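Local coordinates for protein pterin-4-alpha-carbinolamine dehydratase MoaB2 (Mycobacterium marinum, PDB 3RFQ) that probably acts in molybdenum cofactor biosynthesis, as a MogA/MoaB-family protein expected to handle molybdopterin or one of its pterin precursors, at residues Ala33-Val38 against Glu56-Ala61; Val76-Ala81 against Arg104-Glu109; Val90-Ser95 against Ala168-Leu173; Glu109-Ile114 against Thr151-Leu156; Arg117-Ile122 against Ala175-Gln180. All blocks are in the same frame, centred on the assembly; numbering follows the deposited sequence. Where two conformers were deposited one is given.

Interaction 1. Residues Ala33-Val38 against Glu56-Ala61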
# COMPACT_ATOMS: atom_id res chain seq x y z
N ALA C 33 -18.18 12.24 20.78
CA ALA C 33 -17.62 10.88 20.87
C ALA C 33 -17.64 10.26 22.26
O ALA C 33 -17.71 10.97 23.28
CB ALA C 33 -16.22 10.83 20.25
N LEU C 34 -17.56 8.94 22.29
CA LEU C 34 -17.38 8.19 23.54
C LEU C 34 -16.26 7.17 23.33
O LEU C 34 -16.17 6.58 22.25
CB LEU C 34 -18.67 7.43 23.91
CG LEU C 34 -18.62 6.62 25.22
CD1 LEU C 34 -18.83 7.54 26.42
CD2 LEU C 34 -19.68 5.50 25.24
N VAL C 35 -15.43 7.00 24.35
CA VAL C 35 -14.39 5.97 24.34
C VAL C 35 -14.83 4.80 25.23
O VAL C 35 -15.30 5.00 26.33
CB VAL C 35 -13.07 6.52 24.93
CG1 VAL C 35 -11.96 5.46 24.84
CG2 VAL C 35 -12.67 7.85 24.22
N VAL C 36 -14.70 3.58 24.72
CA VAL C 36 -14.99 2.38 25.49
C VAL C 36 -13.69 1.59 25.63
O VAL C 36 -13.18 1.09 24.64
CB VAL C 36 -16.07 1.50 24.82
CG1 VAL C 36 -16.30 0.19 25.62
CG2 VAL C 36 -17.35 2.27 24.71
N VAL C 37 -13.16 1.51 26.85
CA VAL C 37 -11.97 0.72 27.13
C VAL C 37 -12.35 -0.69 27.57
O VAL C 37 -12.96 -0.87 28.62
CB VAL C 37 -11.04 1.41 28.16
CG1 VAL C 37 -9.85 0.50 28.54
CG2 VAL C 37 -10.55 2.76 27.60
N VAL C 38 -12.01 -1.68 26.75
CA VAL C 38 -12.26 -3.07 27.04
C VAL C 38 -11.01 -3.62 27.64
O VAL C 38 -10.05 -3.91 26.93
CB VAL C 38 -12.60 -3.88 25.78
CG1 VAL C 38 -13.00 -5.31 26.17
CG2 VAL C 38 -13.70 -3.22 25.00
N GLU C 56 -7.66 12.59 24.05
CA GLU C 56 -6.79 13.58 23.45
C GLU C 56 -6.86 13.59 21.92
O GLU C 56 -6.98 14.65 21.31
CB GLU C 56 -5.33 13.37 23.90
CG GLU C 56 -4.34 14.37 23.30
CD GLU C 56 -2.87 13.87 23.30
OE1 GLU C 56 -2.55 12.85 23.95
OE2 GLU C 56 -2.03 14.52 22.68
N LEU C 57 -6.78 12.40 21.32
CA LEU C 57 -6.81 12.24 19.86
C LEU C 57 -8.18 12.56 19.25
O LEU C 57 -8.26 13.20 18.21
CB LEU C 57 -6.34 10.83 19.46
CG LEU C 57 -4.91 10.48 19.95
CD1 LEU C 57 -4.55 9.00 19.69
CD2 LEU C 57 -3.86 11.37 19.30
N LEU C 58 -9.26 12.12 19.90
CA LEU C 58 -10.60 12.49 19.48
C LEU C 58 -10.80 14.03 19.52
O LEU C 58 -11.29 14.62 18.56
CB LEU C 58 -11.64 11.80 20.35
CG LEU C 58 -11.91 10.31 20.04
CD1 LEU C 58 -12.83 9.74 21.09
CD2 LEU C 58 -12.53 10.14 18.67
N THR C 59 -10.37 14.66 20.61
CA THR C 59 -10.54 16.09 20.78
C THR C 59 -9.76 16.88 19.72
O THR C 59 -10.22 17.91 19.23
CB THR C 59 -10.09 16.49 22.16
OG1 THR C 59 -10.88 15.78 23.13
CG2 THR C 59 -10.21 18.03 22.39
N GLU C 60 -8.58 16.38 19.37
CA GLU C 60 -7.72 17.04 18.39
C GLU C 60 -8.31 16.95 16.97
O GLU C 60 -8.16 17.85 16.16
CB GLU C 60 -6.32 16.41 18.48
CG GLU C 60 -5.29 16.94 17.50
CD GLU C 60 -3.96 16.17 17.63
OE1 GLU C 60 -3.21 16.49 18.58
OE2 GLU C 60 -3.68 15.27 16.80
N ALA C 61 -9.01 15.85 16.70
CA ALA C 61 -9.76 15.66 15.46
C ALA C 61 -11.11 16.42 15.42
O ALA C 61 -11.84 16.31 14.45
CB ALA C 61 -9.98 14.18 15.24
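L58 of helix 51-60 meets A33 and V35 of strand 31-38. The contact is entirely apolar. CD1 of L58 does most of the touching; it lies 3.7 Å from CB of A33. The same CD1 is 3.7 Å from CG2 of V35, so one methyl bridges two residues of the strand. The second branch, CD2 of L58, adds a looser touch to CB of A33 at 4.1 Å. The leucine points CG away from its own carbonyl carbon (chi1 -78°), and this sends both methyls off the helix toward the sheet. V35 offers CG2, the methyl that stands beside its backbone N. The V35 and L58 side chains cross obliquely. A33 and V35 turn to the same face of the strand because they are two residues apart; L34 between them turns to the other.

Backbone bonds set the strand in place. A33 pairs with V64 and D66, and V35 with G67. L34 pairs by backbone bonds with L92 and V94 of the neighbouring strand 92-96.

Charged contacts belong to the outer side of the helix. E60 makes salt bridges to R160 and R164 of a second subunit, and E56 also reaches R164 of that subunit. One helix therefore serves both the core and the assembly.

The arrangement is the helix-on-sheet packing of a three-layer alpha/beta fold. L58 also touches V65 of strand 63-71, L92 of strand 92-96 and M167 of helix 160-180. On the other sheet face, L34 packs on A85 of helix 75-87.

Interaction 2. Residues Val76-Ala81 against Arg104-Glu109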
# COMPACT_ATOMS: atom_id res chain seq x y z
N VAL C 76 -21.63 -9.29 27.07
CA VAL C 76 -22.80 -8.55 27.55
C VAL C 76 -22.42 -7.13 28.01
O VAL C 76 -23.11 -6.14 27.68
CB VAL C 76 -23.54 -9.36 28.65
CG1 VAL C 76 -24.57 -8.49 29.43
CG2 VAL C 76 -24.21 -10.59 28.04
N ASP C 77 -21.31 -7.01 28.75
CA ASP C 77 -20.91 -5.71 29.26
C ASP C 77 -20.51 -4.78 28.12
O ASP C 77 -20.94 -3.61 28.10
CB ASP C 77 -19.84 -5.80 30.35
CG ASP C 77 -20.38 -6.45 31.65
OD1 ASP C 77 -21.63 -6.57 31.81
OD2 ASP C 77 -19.57 -6.84 32.52
N ILE C 78 -19.75 -5.31 27.16
CA ILE C 78 -19.34 -4.53 26.00
C ILE C 78 -20.56 -4.11 25.20
O ILE C 78 -20.72 -2.93 24.87
CB ILE C 78 -18.35 -5.29 25.10
CG1 ILE C 78 -17.10 -5.69 25.88
CG2 ILE C 78 -17.96 -4.43 23.92
CD1 ILE C 78 -16.23 -6.70 25.15
N ARG C 79 -21.45 -5.06 24.92
CA ARG C 79 -22.67 -4.80 24.17
C ARG C 79 -23.57 -3.74 24.84
O ARG C 79 -24.10 -2.84 24.18
CB ARG C 79 -23.42 -6.11 24.00
CG ARG C 79 -24.59 -6.07 23.06
CD ARG C 79 -25.18 -7.48 22.96
NE ARG C 79 -24.32 -8.30 22.10
CZ ARG C 79 -24.08 -9.60 22.31
NH1 ARG C 79 -24.61 -10.20 23.38
NH2 ARG C 79 -23.27 -10.27 21.47
N ASN C 80 -23.73 -3.85 26.16
CA ASN C 80 -24.49 -2.84 26.90
C ASN C 80 -23.88 -1.44 26.83
O ASN C 80 -24.62 -0.46 26.73
CB ASN C 80 -24.71 -3.25 28.35
CG ASN C 80 -25.75 -4.36 28.50
OD1 ASN C 80 -26.23 -4.92 27.51
ND2 ASN C 80 -26.10 -4.68 29.76
N ALA C 81 -22.56 -1.34 26.92
CA ALA C 81 -21.91 -0.04 26.84
C ALA C 81 -22.14 0.59 25.46
O ALA C 81 -22.38 1.80 25.35
CB ALA C 81 -20.42 -0.16 27.14
N ARG C 104 -10.92 -14.40 25.45
CA ARG C 104 -11.50 -13.20 26.03
C ARG C 104 -11.62 -12.08 25.02
O ARG C 104 -12.13 -11.02 25.37
CB ARG C 104 -10.67 -12.69 27.23
CG ARG C 104 -10.70 -13.60 28.48
CD ARG C 104 -12.06 -13.62 29.18
NE ARG C 104 -12.35 -12.39 29.93
CZ ARG C 104 -13.35 -12.28 30.82
NH1 ARG C 104 -14.15 -13.32 31.07
NH2 ARG C 104 -13.55 -11.13 31.47
N ASP C 105 -11.13 -12.29 23.80
CA ASP C 105 -11.11 -11.21 22.83
C ASP C 105 -12.45 -11.15 22.10
O ASP C 105 -12.57 -11.61 20.95
CB ASP C 105 -9.97 -11.38 21.83
CG ASP C 105 -8.60 -10.99 22.41
OD1 ASP C 105 -8.37 -9.78 22.66
OD2 ASP C 105 -7.74 -11.89 22.57
N VAL C 106 -13.45 -10.59 22.80
CA VAL C 106 -14.85 -10.68 22.36
C VAL C 106 -15.48 -9.37 21.83
O VAL C 106 -16.67 -9.34 21.51
CB VAL C 106 -15.77 -11.32 23.44
CG1 VAL C 106 -15.44 -12.81 23.64
CG2 VAL C 106 -15.69 -10.55 24.75
N THR C 107 -14.68 -8.31 21.73
CA THR C 107 -15.18 -7.01 21.24
C THR C 107 -15.85 -7.14 19.86
O THR C 107 -16.95 -6.60 19.65
CB THR C 107 -14.08 -5.95 21.21
OG1 THR C 107 -13.46 -5.85 22.51
CG2 THR C 107 -14.60 -4.58 20.77
N PRO C 108 -15.22 -7.89 18.93
CA PRO C 108 -15.90 -7.94 17.60
C PRO C 108 -17.25 -8.64 17.62
O PRO C 108 -18.18 -8.17 16.96
CB PRO C 108 -14.91 -8.70 16.71
CG PRO C 108 -13.57 -8.55 17.44
CD PRO C 108 -13.92 -8.57 18.90
N GLU C 109 -17.36 -9.75 18.37
CA GLU C 109 -18.61 -10.50 18.51
C GLU C 109 -19.69 -9.63 19.18
O GLU C 109 -20.85 -9.65 18.75
CB GLU C 109 -18.43 -11.82 19.30
CG GLU C 109 -17.67 -12.93 18.58
CD GLU C 109 -16.32 -12.46 18.06
OE1 GLU C 109 -15.47 -12.02 18.88
OE2 GLU C 109 -16.13 -12.45 16.83
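I78 turns CG1 away from its own carbonyl carbon (chi1 -58°) and continues extended (chi2 167°). This carries CD1 to V106 and T107. The contact lies in the three-layer alpha/beta fold. It joins helix 75-87, which links strands 63-71 and 92-96, to the start of helix 107-114.

CD1 of I78 is 3.9 Å from CG2 of V106. The same CD1 is 3.9 Å from OG1 of T107, and the two side chains meet at about a right angle. This is a plain methyl-to-hydroxyl contact; OG1 of T107 has its hydrogen bond to O of G97. I78 also packs on V38 of strand 31-38 and V71 of strand 63-71.

D105, just before V106, is the centre of an inverse gamma turn. The charged groups are held mostly from outside: E109 has a salt bridge to R142, and NH2 of R79 has one to E75. R79 extends along its first bonds and bends at chi3, which turns its guanidinium toward helix 107-114. There O of E109 lies at the guanidinium edge, in its plane, 3.7 Å from NH2 of R79, too long to count as a hydrogen bond.

Interaction 3. Residues Val90-Ser95 against Ala168-Leu173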
# COMPACT_ATOMS: atom_id res chain seq x y z
N VAL C 90 -24.70 9.53 20.49
CA VAL C 90 -23.27 9.78 20.30
C VAL C 90 -22.95 9.57 18.80
O VAL C 90 -23.51 8.65 18.19
CB VAL C 90 -22.46 8.76 21.15
CG1 VAL C 90 -20.98 8.83 20.87
CG2 VAL C 90 -22.75 8.95 22.67
N ASP C 91 -22.09 10.41 18.22
CA ASP C 91 -21.79 10.26 16.78
C ASP C 91 -20.73 9.18 16.48
O ASP C 91 -20.83 8.49 15.46
CB ASP C 91 -21.37 11.58 16.13
CG ASP C 91 -22.42 12.66 16.29
OD1 ASP C 91 -23.52 12.57 15.66
OD2 ASP C 91 -22.14 13.59 17.06
N LEU C 92 -19.74 9.08 17.37
CA LEU C 92 -18.58 8.19 17.20
C LEU C 92 -18.25 7.46 18.48
O LEU C 92 -17.96 8.10 19.51
CB LEU C 92 -17.35 8.97 16.73
CG LEU C 92 -16.03 8.18 16.63
CD1 LEU C 92 -16.17 6.91 15.75
CD2 LEU C 92 -14.87 9.02 16.14
N VAL C 93 -18.30 6.14 18.45
CA VAL C 93 -17.75 5.33 19.52
C VAL C 93 -16.44 4.66 19.06
O VAL C 93 -16.42 3.96 18.06
CB VAL C 93 -18.75 4.25 20.03
CG1 VAL C 93 -18.12 3.41 21.20
CG2 VAL C 93 -20.04 4.90 20.49
N VAL C 94 -15.36 4.89 19.81
CA VAL C 94 -14.11 4.18 19.58
C VAL C 94 -13.93 3.27 20.80
O VAL C 94 -13.90 3.77 21.92
CB VAL C 94 -12.92 5.18 19.45
CG1 VAL C 94 -11.61 4.47 19.28
CG2 VAL C 94 -13.14 6.14 18.27
N SER C 95 -13.89 1.95 20.60
CA SER C 95 -13.53 1.01 21.68
C SER C 95 -12.04 0.65 21.54
O SER C 95 -11.49 0.71 20.46
CB SER C 95 -14.40 -0.26 21.63
OG SER C 95 -14.13 -1.04 20.46
N ALA C 168 -4.93 7.88 13.59
CA ALA C 168 -4.38 8.60 12.44
C ALA C 168 -5.13 8.22 11.14
O ALA C 168 -5.45 9.07 10.29
CB ALA C 168 -2.88 8.29 12.28
N THR C 169 -5.41 6.94 11.01
CA THR C 169 -6.14 6.40 9.86
C THR C 169 -7.62 6.76 9.91
O THR C 169 -8.21 7.09 8.88
CB THR C 169 -5.92 4.84 9.77
OG1 THR C 169 -4.55 4.60 9.41
CG2 THR C 169 -6.82 4.20 8.76
N LEU C 170 -8.21 6.71 11.11
CA LEU C 170 -9.63 7.00 11.28
C LEU C 170 -10.00 8.49 11.01
O LEU C 170 -11.07 8.77 10.45
CB LEU C 170 -10.10 6.61 12.69
CG LEU C 170 -11.62 6.72 12.89
CD1 LEU C 170 -12.38 5.81 11.89
CD2 LEU C 170 -11.99 6.38 14.30
N ASN C 171 -9.10 9.42 11.38
CA ASN C 171 -9.36 10.85 11.28
C ASN C 171 -10.08 11.25 9.97
O ASN C 171 -11.18 11.76 10.04
CB ASN C 171 -8.07 11.69 11.42
CG ASN C 171 -7.56 11.73 12.83
OD1 ASN C 171 -8.32 11.53 13.81
ND2 ASN C 171 -6.26 12.00 12.96
N PRO C 172 -9.50 10.95 8.79
CA PRO C 172 -10.22 11.46 7.60
C PRO C 172 -11.49 10.65 7.27
O PRO C 172 -12.26 11.04 6.40
CB PRO C 172 -9.19 11.31 6.48
CG PRO C 172 -8.35 10.09 6.93
CD PRO C 172 -8.23 10.28 8.43
N LEU C 173 -11.70 9.52 7.93
CA LEU C 173 -12.82 8.66 7.54
C LEU C 173 -14.10 9.00 8.34
O LEU C 173 -15.18 9.11 7.78
CB LEU C 173 -12.44 7.17 7.69
CG LEU C 173 -11.08 6.78 7.07
CD1 LEU C 173 -10.82 5.32 7.24
CD2 LEU C 173 -10.95 7.17 5.58
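The carbonyl O of L170 accepts the backbone N of L173 at 2.7 Å. This is an i to i+3 bond, and it falls where helix 160-180 is kinked. P172 has no N-H to give, and the N of L173 bonds three residues back, not four back as in a regular alpha-helix.

The contact itself is made by the L170 side chain. CD2 of L170 lies 4.1 Å from CG2 of V94, and the two side chains reach toward each other tip to tip. L170 has CG opposite its backbone N (chi1 -173°), which sends its methyls toward strand 92-96. The same CD2 is 4.3 Å from CD2 of L92, a looser touch. L92 and V94 are two residues apart and face the helix together. The buried area is small, so this is a light contact.

Other residues close the space around it. L58 and V54 of helix 51-60 touch V94, and V154 and I122 touch L170. Further along the helix, N171 packs on Y161 of a second subunit, and L173 on L131 of a third. The bound sodium ion, whose site includes S129 and D165, is about 11 Å from the L170 side chain. The arrangement is that of a C-terminal helix lying on the central sheet of a three-layer alpha/beta fold.

Interaction 4. Residues Glu109-Ile114 against Thr151-Leu156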
# COMPACT_ATOMS: atom_id res chain seq x y z
N GLU C 109 -17.36 -9.75 18.37
CA GLU C 109 -18.61 -10.50 18.51
C GLU C 109 -19.69 -9.63 19.18
O GLU C 109 -20.85 -9.65 18.75
CB GLU C 109 -18.43 -11.82 19.30
CG GLU C 109 -17.67 -12.93 18.58
CD GLU C 109 -16.32 -12.46 18.06
OE1 GLU C 109 -15.47 -12.02 18.88
OE2 GLU C 109 -16.13 -12.45 16.83
N SER C 110 -19.31 -8.91 20.23
CA SER C 110 -20.22 -7.94 20.89
C SER C 110 -20.65 -6.84 19.92
O SER C 110 -21.82 -6.44 19.89
CB SER C 110 -19.56 -7.28 22.10
OG SER C 110 -19.12 -8.24 23.06
N THR C 111 -19.69 -6.34 19.14
CA THR C 111 -19.96 -5.23 18.22
C THR C 111 -20.87 -5.66 17.06
O THR C 111 -21.82 -4.96 16.71
CB THR C 111 -18.65 -4.62 17.74
OG1 THR C 111 -17.94 -4.15 18.89
CG2 THR C 111 -18.89 -3.44 16.76
N ARG C 112 -20.61 -6.82 16.48
CA ARG C 112 -21.37 -7.29 15.31
C ARG C 112 -22.88 -7.27 15.56
O ARG C 112 -23.65 -6.94 14.66
CB ARG C 112 -20.95 -8.71 14.93
CG ARG C 112 -21.41 -9.15 13.53
CD ARG C 112 -20.76 -10.49 13.14
NE ARG C 112 -19.30 -10.41 12.97
CZ ARG C 112 -18.39 -11.05 13.72
NH1 ARG C 112 -18.76 -11.85 14.72
NH2 ARG C 112 -17.10 -10.90 13.46
N GLU C 113 -23.28 -7.64 16.77
CA GLU C 113 -24.69 -7.75 17.16
C GLU C 113 -25.45 -6.44 17.11
O GLU C 113 -26.63 -6.42 16.76
CB GLU C 113 -24.80 -8.32 18.57
CG GLU C 113 -24.77 -9.82 18.60
CD GLU C 113 -25.83 -10.42 17.69
OE1 GLU C 113 -27.04 -10.26 18.00
OE2 GLU C 113 -25.42 -11.04 16.66
N ILE C 114 -24.76 -5.36 17.46
CA ILE C 114 -25.41 -4.07 17.47
C ILE C 114 -25.25 -3.26 16.17
O ILE C 114 -25.93 -2.26 16.02
CB ILE C 114 -25.02 -3.24 18.71
CG1 ILE C 114 -23.52 -2.96 18.76
CG2 ILE C 114 -25.40 -4.00 19.95
CD1 ILE C 114 -23.13 -1.66 18.18
N THR C 151 -24.97 6.13 14.85
CA THR C 151 -23.67 6.13 15.50
C THR C 151 -22.65 5.30 14.75
O THR C 151 -22.88 4.12 14.48
CB THR C 151 -23.78 5.60 16.95
OG1 THR C 151 -24.69 6.44 17.70
CG2 THR C 151 -22.40 5.60 17.63
N LEU C 152 -21.51 5.92 14.45
CA LEU C 152 -20.35 5.20 13.92
C LEU C 152 -19.56 4.56 15.08
O LEU C 152 -19.22 5.23 16.04
CB LEU C 152 -19.45 6.15 13.07
CG LEU C 152 -18.08 5.60 12.60
CD1 LEU C 152 -18.17 4.38 11.63
CD2 LEU C 152 -17.22 6.73 11.99
N VAL C 153 -19.30 3.25 14.99
CA VAL C 153 -18.56 2.51 16.03
C VAL C 153 -17.34 1.87 15.37
O VAL C 153 -17.47 1.20 14.36
CB VAL C 153 -19.42 1.35 16.59
CG1 VAL C 153 -18.65 0.50 17.65
CG2 VAL C 153 -20.77 1.87 17.13
N VAL C 154 -16.18 2.08 15.96
CA VAL C 154 -14.91 1.54 15.44
C VAL C 154 -14.19 0.82 16.56
O VAL C 154 -14.03 1.38 17.64
CB VAL C 154 -14.04 2.70 14.85
CG1 VAL C 154 -12.68 2.16 14.32
CG2 VAL C 154 -14.83 3.41 13.70
N ASN C 155 -13.80 -0.44 16.36
CA ASN C 155 -13.05 -1.18 17.38
C ASN C 155 -11.58 -1.07 17.04
O ASN C 155 -11.16 -1.44 15.94
CB ASN C 155 -13.36 -2.69 17.39
CG ASN C 155 -14.85 -3.05 17.50
OD1 ASN C 155 -15.27 -3.98 16.84
ND2 ASN C 155 -15.62 -2.37 18.38
N LEU C 156 -10.77 -0.56 17.97
CA LEU C 156 -9.31 -0.63 17.80
C LEU C 156 -8.64 -1.66 18.73
O LEU C 156 -9.15 -1.94 19.83
CB LEU C 156 -8.69 0.75 18.05
CG LEU C 156 -9.22 1.94 17.25
CD1 LEU C 156 -8.48 3.23 17.70
CD2 LEU C 156 -9.05 1.70 15.76
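T111 and N155 join helix 107-114 to strand 151-156, a helix packed on the central sheet of the three-layer alpha/beta fold. The segment axes run nearly antiparallel and come within 10.0 Å.

ND2 of N155 donates to OG1 of T111 at 3.0 Å. The N-H...O angle is 147°, so the bond is somewhat bent. The hydroxyl lies 20° out of the amide plane. OG1 of T111 in turn gives its hydrogen to the O of T107, one turn back in the helix. Both ends of the N155 amide are held: ND2 also bonds OG of S95, and OD1 accepts the N of L144. Three partners thus fix the rotation of this buried amide. N155 reaches them with CG beside its backbone N (chi1 -54°).

Beside this polar link the packing is apolar. CG2 of T111 is 4.0 Å from CG1 of V153. CD1 of I114 approaches CG2 of V153 at 4.4 Å, a loose touch.

E109 and R112 form a weak salt bridge along the helix, with NH1 of R112 3.4 Å from OE2 of E109. R142 is the stronger partner of E109.

Helix 75-87 lies alongside, with L82 on T111 and N83 on I114. From the other sheet face, V154 and L156 meet helices 120-132 and 160-180.

Interaction 5. Residues Arg117-Ile122 against Ala175-Gln180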
# COMPACT_ATOMS: atom_id res chain seq x y z
N ARG C 117 -25.05 -1.87 9.76
CA ARG C 117 -24.25 -2.24 8.61
C ARG C 117 -22.76 -1.97 8.86
O ARG C 117 -22.39 -1.16 9.70
CB ARG C 117 -24.77 -1.54 7.34
CG ARG C 117 -24.73 -0.04 7.35
CD ARG C 117 -25.90 0.52 6.55
NE ARG C 117 -25.94 1.98 6.71
CZ ARG C 117 -26.67 2.64 7.62
NH1 ARG C 117 -27.47 1.99 8.46
NH2 ARG C 117 -26.60 3.97 7.68
N GLU C 118 -21.94 -2.71 8.14
CA GLU C 118 -20.50 -2.64 8.30
C GLU C 118 -19.88 -1.74 7.25
O GLU C 118 -20.36 -1.68 6.14
CB GLU C 118 -19.91 -4.04 8.22
CG GLU C 118 -19.98 -4.71 9.58
CD GLU C 118 -19.35 -6.08 9.62
OE1 GLU C 118 -18.11 -6.19 9.39
OE2 GLU C 118 -20.12 -7.03 9.91
N ILE C 119 -18.82 -1.05 7.64
CA ILE C 119 -18.03 -0.24 6.71
C ILE C 119 -16.66 -0.90 6.62
O ILE C 119 -15.71 -0.50 7.33
CB ILE C 119 -17.94 1.26 7.19
CG1 ILE C 119 -19.35 1.85 7.35
CG2 ILE C 119 -17.16 2.13 6.18
CD1 ILE C 119 -19.37 3.19 8.13
N LEU C 120 -16.56 -1.93 5.77
CA LEU C 120 -15.35 -2.75 5.64
C LEU C 120 -14.08 -1.93 5.41
O LEU C 120 -13.02 -2.30 5.90
CB LEU C 120 -15.51 -3.84 4.54
CG LEU C 120 -16.61 -4.90 4.73
CD1 LEU C 120 -16.63 -5.99 3.62
CD2 LEU C 120 -16.51 -5.57 6.11
N GLY C 121 -14.20 -0.82 4.68
CA GLY C 121 -13.05 -0.02 4.33
C GLY C 121 -12.30 0.59 5.50
O GLY C 121 -11.09 0.82 5.40
N ILE C 122 -13.00 0.86 6.59
CA ILE C 122 -12.35 1.40 7.78
C ILE C 122 -11.44 0.35 8.41
O ILE C 122 -10.25 0.61 8.61
CB ILE C 122 -13.37 1.97 8.81
CG1 ILE C 122 -13.99 3.28 8.31
CG2 ILE C 122 -12.68 2.24 10.17
CD1 ILE C 122 -15.23 3.73 9.10
N ALA C 175 -15.09 11.67 10.04
CA ALA C 175 -15.72 12.95 9.77
C ALA C 175 -16.57 12.88 8.53
O ALA C 175 -17.66 13.44 8.51
CB ALA C 175 -14.66 14.09 9.66
N HIS C 176 -16.10 12.13 7.53
CA HIS C 176 -16.89 11.96 6.29
C HIS C 176 -18.16 11.15 6.52
O HIS C 176 -19.23 11.49 5.99
CB HIS C 176 -16.04 11.34 5.17
CG HIS C 176 -16.85 10.86 4.01
ND1 HIS C 176 -17.13 11.65 2.92
CD2 HIS C 176 -17.44 9.67 3.77
CE1 HIS C 176 -17.86 10.96 2.06
NE2 HIS C 176 -18.07 9.75 2.55
N ILE C 177 -18.04 10.06 7.29
CA ILE C 177 -19.17 9.20 7.60
C ILE C 177 -20.25 9.96 8.38
O ILE C 177 -21.43 9.90 8.04
CB ILE C 177 -18.70 7.95 8.38
CG1 ILE C 177 -17.85 7.07 7.47
CG2 ILE C 177 -19.89 7.16 8.90
CD1 ILE C 177 -16.89 6.19 8.17
N ILE C 178 -19.83 10.68 9.41
CA ILE C 178 -20.75 11.43 10.25
C ILE C 178 -21.48 12.48 9.44
O ILE C 178 -22.70 12.62 9.55
CB ILE C 178 -20.03 12.00 11.48
CG1 ILE C 178 -19.69 10.85 12.42
CG2 ILE C 178 -20.89 13.04 12.19
CD1 ILE C 178 -18.43 11.04 13.17
N GLY C 179 -20.74 13.18 8.59
CA GLY C 179 -21.34 14.14 7.65
C GLY C 179 -22.46 13.49 6.87
O GLY C 179 -23.58 14.03 6.80
N GLN C 180 -22.18 12.31 6.29
CA GLN C 180 -23.21 11.61 5.52
C GLN C 180 -24.44 11.21 6.34
O GLN C 180 -25.53 11.14 5.78
CB GLN C 180 -22.64 10.40 4.75
CG GLN C 180 -21.55 10.73 3.71
CD GLN C 180 -22.02 11.62 2.55
OE1 GLN C 180 -21.42 12.68 2.30
NE2 GLN C 180 -23.07 11.19 1.83
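I119 and I177 meet in the alpha/beta fold where helix 160-180 passes the link between strand 117-118 and helix 120-132. The contact is apolar. CD1 of I119 is about 3.9 Å from CD1 of I177, and the side chains approach tip to tip. I122 also points at I177, but their CD1 atoms are modelled too close, and I177 has two conformers. CD1 of I177 is therefore doubtfully placed and the distance approximate. CG2 of I177 to CD1 of I119, 4.1 Å, does not use that atom. I119 directs CG1 away from its carbonyl carbon (chi1 -57°), which puts CD1 in the lead. L152 of strand 151-156 touches all three isoleucines.

Backbone bonds hold the link: I119 pairs with A145, and N of I122 bonds O of I119 at 3.1 Å.

Contacts with a third subunit lie around this core. NH2 of R117 bonds O of V101 of that subunit. I122 and I177 both pack on its L140, and H176 packs on its I136. The contact thus lies beside a subunit interface.

Within the helix, CG of Q180 lies over one face of the H176 ring, 3.7 Å above its plane and offset toward the rim.

In the fold
Interactions 1, 3, 4 and 5 all reach the same sheet and are buried. Interaction 2 joins two helical elements and is only partly buried. Strands 31-38 and 92-96 are neighbours and tie interactions 1 and 3; strand 151-156, next to 92-96 in the sheet, brings in interaction 4. Interactions 3 and 5 share helix 160-180, and interactions 2 and 4 share helix 107-114 and E109. The chemistry follows the place. Interactions 1, 3 and 5 are methyl packing and border other subunits, whereas 2 and 4 touch none. Interaction 2 adds to methyl contacts a long guanidinium-to-carbonyl approach. Interaction 4 has the sole side-chain hydrogen bond between paired segments.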